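Local coordinates for transcriptional regulator (TetR/AcrR family) (PDB 5GP9), which probably represses genes of fatty acid degradation by binding their operator DNA, as a TetR-family regulator whose grip on DNA answers to an effector, at residues I12-Q17 against K34-A39. Sequence-based numbering, arbitrary orientation.
Sequences IDAAVQ and KAAGVA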
loop_
_atom_site.group_PDB
_atom_site.type_symbol
_atom_site.label_atom_id
_atom_site.label_comp_id
_atom_site.label_asym_id
_atom_site.label_seq_id
_atom_site.Cartn_x
_atom_site.Cartn_y
_atom_site.Cartn_z
ATOM N N ILE A 12 20.506 3.134 -14.950
ATOM C CA ILE A 12 19.351 2.725 -14.106
ATOM C C ILE A 12 19.862 2.110 -12.816
ATOM O O ILE A 12 19.321 2.389 -11.751
ATOM C CB ILE A 12 18.345 1.860 -14.832
ATOM C CG1 ILE A 12 18.927 0.549 -15.222
ATOM C CG2 ILE A 12 17.666 2.670 -15.915
ATOM C CD1 ILE A 12 17.849 -0.515 -15.068
ATOM N N ASP A 13 20.925 1.300 -12.864
ATOM C CA ASP A 13 21.449 0.727 -11.612
ATOM C C ASP A 13 21.936 1.839 -10.710
ATOM O O ASP A 13 21.745 1.813 -9.486
ATOM C CB ASP A 13 22.646 -0.226 -11.886
ATOM C CG ASP A 13 22.253 -1.527 -12.491
ATOM O OD1 ASP A 13 21.034 -1.802 -12.595
ATOM O OD2 ASP A 13 23.261 -2.225 -12.914
ATOM N N ALA A 14 22.610 2.873 -11.269
ATOM C CA ALA A 14 23.025 3.990 -10.492
ATOM C C ALA A 14 21.840 4.750 -9.924
ATOM O O ALA A 14 21.902 5.227 -8.804
ATOM C CB ALA A 14 23.884 4.972 -11.332
ATOM N N ALA A 15 20.808 4.889 -10.740
ATOM C CA ALA A 15 19.603 5.628 -10.319
ATOM C C ALA A 15 18.956 4.942 -9.088
ATOM O O ALA A 15 18.577 5.681 -8.123
ATOM C CB ALA A 15 18.641 5.786 -11.439
ATOM N N VAL A 16 18.922 3.603 -9.092
ATOM C CA VAL A 16 18.339 2.864 -7.968
ATOM C C VAL A 16 19.155 3.167 -6.706
ATOM O O VAL A 16 18.629 3.508 -5.638
ATOM C CB VAL A 16 18.239 1.364 -8.247
ATOM C CG1 VAL A 16 17.937 0.547 -6.957
ATOM C CG2 VAL A 16 17.227 1.081 -9.300
ATOM N N GLN A 17 20.487 3.170 -6.853
ATOM C CA GLN A 17 21.362 3.439 -5.735
ATOM C C GLN A 17 21.187 4.835 -5.182
ATOM O O GLN A 17 21.001 5.005 -3.990
ATOM C CB GLN A 17 22.816 3.194 -6.131
ATOM C CG GLN A 17 23.723 3.471 -4.953
ATOM C CD GLN A 17 25.161 3.272 -5.298
ATOM O OE1 GLN A 17 25.615 2.134 -5.537
ATOM N NE2 GLN A 17 25.894 4.398 -5.379
ATOM N N LYS A 34 27.409 10.648 -11.819
ATOM C CA LYS A 34 28.632 10.343 -11.068
ATOM C C LYS A 34 28.648 8.884 -10.650
ATOM O O LYS A 34 29.590 8.164 -10.955
ATOM C CB LYS A 34 28.814 11.269 -9.858
ATOM C CG LYS A 34 30.030 10.947 -8.960
ATOM C CD LYS A 34 30.223 11.965 -7.835
ATOM C CE LYS A 34 30.564 11.349 -6.477
ATOM N NZ LYS A 34 31.717 10.424 -6.590
ATOM N N ALA A 35 27.516 8.405 -10.136
ATOM C CA ALA A 35 27.446 7.021 -9.673
ATOM C C ALA A 35 27.527 6.017 -10.847
ATOM O O ALA A 35 28.031 4.906 -10.671
ATOM C CB ALA A 35 26.154 6.839 -8.884
ATOM N N ALA A 36 27.102 6.441 -12.029
ATOM C CA ALA A 36 27.098 5.649 -13.237
ATOM C C ALA A 36 28.467 5.723 -13.988
ATOM O O ALA A 36 28.621 5.046 -14.955
ATOM C CB ALA A 36 26.021 6.111 -14.196
ATOM N N GLY A 37 29.342 6.615 -13.559
ATOM C CA GLY A 37 30.649 6.811 -14.192
ATOM C C GLY A 37 30.588 7.500 -15.533
ATOM O O GLY A 37 31.411 7.195 -16.458
ATOM N N VAL A 38 29.634 8.429 -15.666
ATOM C CA VAL A 38 29.375 9.058 -16.978
ATOM C C VAL A 38 29.244 10.548 -16.819
ATOM O O VAL A 38 29.098 11.046 -15.683
ATOM C CB VAL A 38 28.170 8.494 -17.706
ATOM C CG1 VAL A 38 28.332 7.034 -18.078
ATOM C CG2 VAL A 38 26.869 8.733 -16.907
ATOM N N ALA A 39 29.462 11.255 -17.934
ATOM C CA ALA A 39 29.175 12.730 -18.000
ATOM C C ALA A 39 27.654 12.964 -17.917
ATOM O O ALA A 39 26.868 12.157 -18.405
ATOM C CB ALA A 39 29.722 13.327 -19.291
#
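Ala-14, on helix 8-26, sets its methyl group against the last turn of helix 29-36, where it meets Ala-35 and Ala-36 together. The core of the packing is methyl against methyl and backbone. Ala-14 CB lies 3.8 Å from Ala-35 CB and equally 3.8 Å from Ala-36 CB, and it presses on the backbone that joins these two methyls, with Ala-36 N 3.6 Å away. One methyl thus rests on a peptide link and its two flanking methyls, and because all three residues are alanines the backbones come close: the CA atoms of Ala-14 and Ala-36 are 5.2 Å apart. No hydrogen bond crosses between 12-17 and 34-39.

One turn further along helix 8-26, Gln-17, an exposed residue, extends toward Ala-35. Its chain is fully extended, with CG anti to the backbone N (chi1 -180°) and CD anti to CA (chi2 -179°), which carries the amide out beside Ala-35; NE2 stops 4.3 Å from Ala-35 CB, a loose van der Waals approach. Val-18 adds a further side chain against Ala-35.

Backbone bonds finish the helix end. Gly-37 N donates to Lys-34 O at 3.0 Å, and Gly-37 takes a positive phi of 73°, closing helix 29-36 with a Schellman motif. Gln-10 NE2 of helix 8-26 bonds to Ala-36 O, a polar tie between the two helices beside the methyl packing. Behind Ala-14, Ile-12, Ala-15 and Val-16 face helix 50-74, while Ala-15 also touches Ile-32.

Beyond Gly-37 the chain runs through Val-38 to Ala-39, the N-cap of helix 40-46. The contact therefore seats the first helix of the predicted helix-turn-helix, just before its turn, on helix 8-26, an arrangement typical of the three-helix DNA-binding domain of TetR-family regulators.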